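Local coordinates for protein chitosanase (Gynuella sunshinyii YC6258, PDB 6X2Q) that probably hydrolyses chitosan as a family 46 glycoside hydrolase and binds a chitosan oligosaccharide, at residues 52-55 with 56-60; 104-107 with 108-112. All coordinates share one frame; numbering follows the deposited sequence.

Contact 1: 52-55 with 56-60. With GCS (2-amino-2-deoxy-beta-D-glucopyranose), chain B.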
loop_
_atom_site.group_PDB
_atom_site.type_symbol
_atom_site.label_atom_id
_atom_site.label_comp_id
_atom_site.label_asym_id
_atom_site.label_seq_id
_atom_site.Cartn_x
_atom_site.Cartn_y
_atom_site.Cartn_z
ATOM N N ASP A 52 -8.737 6.279 -5.924
ATOM C CA ASP A 52 -8.581 6.454 -4.459
ATOM C C ASP A 52 -8.228 7.904 -4.161
ATOM O O ASP A 52 -8.614 8.381 -3.130
ATOM C CB ASP A 52 -7.758 5.338 -3.799
ATOM C CG ASP A 52 -6.341 5.208 -4.294
ATOM O OD1 ASP A 52 -5.519 4.697 -3.562
ATOM O OD2 ASP A 52 -6.097 5.629 -5.397
ATOM N N MET A 53 -7.590 8.589 -5.100
ATOM C CA MET A 53 -7.324 10.032 -4.916
ATOM C C MET A 53 -8.668 10.770 -4.945
ATOM O O MET A 53 -8.849 11.674 -4.165
ATOM C CB MET A 53 -6.405 10.583 -5.999
ATOM C CG MET A 53 -6.422 12.067 -6.067
ATOM S SD MET A 53 -5.263 12.730 -7.228
ATOM C CE MET A 53 -3.723 12.379 -6.415
ATOM N N LEU A 54 -9.578 10.328 -5.800
ATOM C CA LEU A 54 -10.922 10.917 -5.926
ATOM C C LEU A 54 -11.689 10.733 -4.618
ATOM O O LEU A 54 -12.256 11.680 -4.172
ATOM C CB LEU A 54 -11.669 10.262 -7.085
ATOM C CG LEU A 54 -13.141 10.638 -7.168
ATOM C CD1 LEU A 54 -13.301 12.076 -7.604
ATOM C CD2 LEU A 54 -13.899 9.731 -8.092
ATOM N N GLU A 55 -11.676 9.539 -4.047
ATOM C CA GLU A 55 -12.421 9.320 -2.823
ATOM C C GLU A 55 -11.932 10.232 -1.703
ATOM O O GLU A 55 -12.745 10.786 -0.955
ATOM C CB GLU A 55 -12.339 7.863 -2.407
ATOM C CG GLU A 55 -13.271 7.582 -1.272
ATOM C CD GLU A 55 -13.058 6.229 -0.674
ATOM O OE1 GLU A 55 -13.618 5.983 0.411
ATOM O OE2 GLU A 55 -12.334 5.417 -1.286
ATOM N N VAL A 56 -10.614 10.417 -1.584
ATOM C CA VAL A 56 -10.081 11.284 -0.536
ATOM C C VAL A 56 -10.631 12.700 -0.698
ATOM O O VAL A 56 -11.169 13.297 0.248
ATOM C CB VAL A 56 -8.541 11.264 -0.559
ATOM C CG1 VAL A 56 -7.972 12.347 0.333
ATOM C CG2 VAL A 56 -7.996 9.882 -0.145
ATOM N N ILE A 57 -10.531 13.247 -1.912
ATOM C CA ILE A 57 -10.946 14.626 -2.125
ATOM C C ILE A 57 -12.454 14.748 -1.989
ATOM O O ILE A 57 -12.949 15.700 -1.381
ATOM C CB ILE A 57 -10.413 15.138 -3.477
ATOM C CG1 ILE A 57 -8.885 15.230 -3.394
ATOM C CG2 ILE A 57 -11.014 16.520 -3.869
ATOM C CD1 ILE A 57 -8.178 15.426 -4.729
ATOM N N GLN A 58 -13.209 13.758 -2.480
ATOM C CA GLN A 58 -14.661 13.803 -2.311
ATOM C C GLN A 58 -15.048 13.792 -0.837
ATOM O O GLN A 58 -15.858 14.615 -0.390
ATOM C CB GLN A 58 -15.333 12.646 -3.051
ATOM C CG GLN A 58 -15.555 12.956 -4.518
ATOM C CD GLN A 58 -16.213 11.825 -5.293
ATOM O OE1 GLN A 58 -16.144 10.652 -4.903
ATOM N NE2 GLN A 58 -16.843 12.175 -6.417
ATOM N N ARG A 59 -14.481 12.871 -0.059
ATOM C CA ARG A 59 -14.833 12.846 1.353
ATOM C C ARG A 59 -14.425 14.144 2.032
ATOM O O ARG A 59 -15.165 14.675 2.863
ATOM C CB ARG A 59 -14.199 11.642 2.035
ATOM C CG ARG A 59 -14.685 10.359 1.418
ATOM C CD ARG A 59 -14.148 9.153 2.125
ATOM N NE ARG A 59 -14.721 9.034 3.450
ATOM C CZ ARG A 59 -14.538 7.982 4.234
ATOM N NH1 ARG A 59 -13.808 6.967 3.803
ATOM N NH2 ARG A 59 -15.088 7.944 5.440
ATOM N N TYR A 60 -13.262 14.682 1.671
ATOM C CA TYR A 60 -12.823 15.926 2.274
ATOM C C TYR A 60 -13.763 17.066 1.902
ATOM O O TYR A 60 -14.043 17.944 2.727
ATOM C CB TYR A 60 -11.401 16.230 1.834
ATOM C CG TYR A 60 -10.799 17.480 2.435
ATOM C CD1 TYR A 60 -10.647 17.611 3.816
ATOM C CD2 TYR A 60 -10.363 18.524 1.621
ATOM C CE1 TYR A 60 -10.079 18.757 4.370
ATOM C CE2 TYR A 60 -9.796 19.674 2.162
ATOM C CZ TYR A 60 -9.666 19.794 3.535
ATOM O OH TYR A 60 -9.097 20.934 4.075
HETATM C C1 GCS B . -2.023 1.564 -5.996
HETATM C C2 GCS B . -3.377 2.242 -5.945
HETATM C C3 GCS B . -4.447 1.192 -5.867
HETATM C C4 GCS B . -4.403 0.253 -7.062
HETATM C C5 GCS B . -2.920 -0.077 -7.262
HETATM C C6 GCS B . -2.566 -0.891 -8.477
HETATM N N2 GCS B . -3.513 3.207 -4.915
HETATM O O1 GCS B . -0.868 2.397 -6.086
HETATM O O3 GCS B . -5.639 1.868 -5.855
HETATM O O4 GCS B . -5.321 -0.474 -7.089
HETATM O O5 GCS B . -2.080 1.048 -7.267
HETATM O O6 GCS B . -3.293 -0.533 -9.604
#

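Contact 2: 104-107 with 108-112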
loop_
_atom_site.group_PDB
_atom_site.type_symbol
_atom_site.label_atom_id
_atom_site.label_comp_id
_atom_site.label_asym_id
_atom_site.label_seq_id
_atom_site.Cartn_x
_atom_site.Cartn_y
_atom_site.Cartn_z
ATOM N N PRO A 104 -4.876 18.855 9.642
ATOM C CA PRO A 104 -5.043 17.518 10.244
ATOM C C PRO A 104 -6.307 16.817 9.803
ATOM O O PRO A 104 -6.358 15.578 9.828
ATOM C CB PRO A 104 -5.081 17.803 11.751
ATOM C CG PRO A 104 -4.694 19.237 11.922
ATOM C CD PRO A 104 -4.962 19.931 10.647
ATOM N N VAL A 105 -7.335 17.566 9.399
ATOM C CA VAL A 105 -8.586 16.931 8.999
ATOM C C VAL A 105 -8.419 16.232 7.654
ATOM O O VAL A 105 -8.988 15.156 7.425
ATOM C CB VAL A 105 -9.736 17.956 8.961
ATOM C CG1 VAL A 105 -11.024 17.275 8.528
ATOM C CG2 VAL A 105 -9.916 18.643 10.326
ATOM N N PHE A 106 -7.652 16.842 6.742
ATOM C CA PHE A 106 -7.333 16.197 5.468
ATOM C C PHE A 106 -6.510 14.936 5.687
ATOM O O PHE A 106 -6.799 13.892 5.093
ATOM C CB PHE A 106 -6.581 17.163 4.554
ATOM C CG PHE A 106 -6.349 16.625 3.168
ATOM C CD1 PHE A 106 -7.418 16.320 2.340
ATOM C CD2 PHE A 106 -5.068 16.447 2.683
ATOM C CE1 PHE A 106 -7.206 15.823 1.061
ATOM C CE2 PHE A 106 -4.850 15.955 1.397
ATOM C CZ PHE A 106 -5.918 15.638 0.591
ATOM N N ARG A 107 -5.485 15.019 6.542
ATOM C CA ARG A 107 -4.711 13.834 6.899
ATOM C C ARG A 107 -5.607 12.759 7.493
ATOM O O ARG A 107 -5.448 11.569 7.188
ATOM C CB ARG A 107 -3.592 14.218 7.869
ATOM C CG ARG A 107 -2.686 15.322 7.293
ATOM C CD ARG A 107 -1.298 15.326 7.909
ATOM N NE ARG A 107 -1.320 15.665 9.331
ATOM C CZ ARG A 107 -1.350 16.910 9.809
ATOM N NH1 ARG A 107 -1.365 17.952 8.990
ATOM N NH2 ARG A 107 -1.362 17.114 11.111
ATOM N N GLN A 108 -6.590 13.165 8.299
ATOM C CA GLN A 108 -7.518 12.205 8.890
ATOM C C GLN A 108 -8.330 11.488 7.818
ATOM O O GLN A 108 -8.538 10.271 7.901
ATOM C CB GLN A 108 -8.441 12.912 9.893
ATOM C CG GLN A 108 -9.465 11.997 10.575
ATOM C CD GLN A 108 -8.807 10.888 11.399
ATOM O OE1 GLN A 108 -8.042 11.158 12.319
ATOM N NE2 GLN A 108 -9.103 9.635 11.058
ATOM N N VAL A 109 -8.784 12.223 6.794
ATOM C CA VAL A 109 -9.492 11.596 5.677
ATOM C C VAL A 109 -8.603 10.551 5.003
ATOM O O VAL A 109 -9.059 9.458 4.645
ATOM C CB VAL A 109 -9.974 12.668 4.672
ATOM C CG1 VAL A 109 -10.542 12.022 3.400
ATOM C CG2 VAL A 109 -11.022 13.582 5.308
ATOM N N GLN A 110 -7.320 10.871 4.819
ATOM C CA GLN A 110 -6.387 9.890 4.273
ATOM C C GLN A 110 -6.306 8.651 5.164
ATOM O O GLN A 110 -6.248 7.523 4.658
ATOM C CB GLN A 110 -5.009 10.520 4.111
ATOM C CG GLN A 110 -4.936 11.581 3.035
ATOM C CD GLN A 110 -3.500 11.992 2.747
ATOM O OE1 GLN A 110 -2.629 11.130 2.542
ATOM N NE2 GLN A 110 -3.243 13.308 2.733
ATOM N N ASP A 111 -6.324 8.844 6.494
ATOM C CA ASP A 111 -6.286 7.699 7.407
ATOM C C ASP A 111 -7.544 6.860 7.255
ATOM O O ASP A 111 -7.480 5.624 7.233
ATOM C CB ASP A 111 -6.148 8.153 8.869
ATOM C CG ASP A 111 -4.829 8.867 9.159
ATOM O OD1 ASP A 111 -3.856 8.681 8.400
ATOM O OD2 ASP A 111 -4.765 9.645 10.145
ATOM N N ASP A 112 -8.700 7.518 7.164
ATOM C CA ASP A 112 -9.953 6.783 7.052
ATOM C C ASP A 112 -9.992 5.981 5.760
ATOM O O ASP A 112 -10.387 4.812 5.755
ATOM C CB ASP A 112 -11.151 7.742 7.120
ATOM C CG ASP A 112 -11.301 8.436 8.490
ATOM O OD1 ASP A 112 -10.676 7.995 9.484
ATOM O OD2 ASP A 112 -12.072 9.429 8.564
#

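Contact 1: 52-55 with 56-60
Glu55 and Arg59 sit one turn apart on helix 52-63 and run side by side, pointing the same way. Arg59 can be followed from its root. Arg59 CB comes near the backbone oxygen of Glu55. Arg59 CG comes closer to it, 3.1 Å from Glu55 O, because chi1 of -61° sets CG beside the arginine's own backbone N. Arg59 CD then passes along the glutamate chain, 3.8 Å from Glu55 CG. The chain bends at chi3 (69°), and Arg59 NH1 reaches Glu55 OE1 at 3.5 Å, a long salt bridge. Carboxylate and guanidinium planes are only 8° apart, yet OE1 approaches the guanidinium obliquely. Glu116 brings a second carboxylate close to OE1, so the positive charge of Arg59 probably eases a like-charge encounter.

All of this rides on regular alpha-helical i to i+4 bonding. Gln58 N gives its hydrogen to Leu54 O at 2.8 Å, and Arg59 N to Glu55 O at 2.9 Å. The helix belongs to the family 46 glycoside hydrolase fold, of the lysozyme clan, and its first turn meets the bound sugar. Asp52 OD1 accepts a hydrogen bond from N2 of the glucosamine at 2.8 Å, and also bonds Tyr118. Asp52 OD2 is held by Thr47 N and Thr50 OG1, which fixes the rotation of the carboxylate.

On the buried side Met53 and Ile57 lie alongside each other. Met53 CG touches Ile57 CD1 at 4.0 Å, and Trp97 of helix 93-100 packs on both residues. Leu54 meets Gln58 at an angle on a partly exposed flank, where Leu54 CD1 lies 3.9 Å from Gln58 CG.

Contact 2: 104-107 with 108-112
Phe106 and Gln110 are one turn apart near the start of the long alpha helix 104-129 of the family 46 fold. The backbone bonds are of the i to i+4 kind. Gln110 N binds Phe106 O at 3.1 Å, and Asp111 N binds Arg107 O at 2.9 Å.

The ring contact is made by the amide nitrogen. Gln110 NE2 approaches obliquely, 3.4 Å from Phe106 CE2, with amide and ring planes 68° apart. Chi1 of -69° puts Gln110 CG beside its own backbone N, and the extended chain carries the amide to the ring. Gln110 OE1 accepts a hydrogen bond from Arg43 N, while NE2 bonds Tyr27 O weakly. A leucine in its place would probably leave Arg43 N and Tyr27 O without these side-chain partners.

The charged side chains bond to residues outside the helix. Arg107 NH1 binds Ser101 O, and Pro104 CA lies over the centre of one face of the Arg107 guanidinium, 3.7 Å above its plane. Asp111 OD1 forms a salt bridge with Arg43 NH1 and a hydrogen bond with Tyr27 OH.

On the exposed flank Gln108 NE2 binds Asp112 OD1 at 2.8 Å, meeting it from above the carboxylate plane, 43° out of it.

Overall arrangement
Contact 1 and contact 2 are single-helix contacts on two helices that pack together, their centres about 10 Å apart. Both are partly buried, and their apolar sides meet: Val56 CG1 touches Phe106 CE1 at 3.6 Å, and the Tyr60 and Phe106 rings stack edge-to-face. Val109 CG1 also packs on Arg59 CB. Helix 93-100 adds Trp97 to both contacts. Their polar chemistry differs. The 52-55 end of contact 1 reaches the glycan, and its partly exposed flank carries a long salt bridge between neighbouring turns. Contact 2 has no direct sugar contact; its polar side chains tie the helix to Tyr27, Arg43 and Ser101, and its outer face is more exposed.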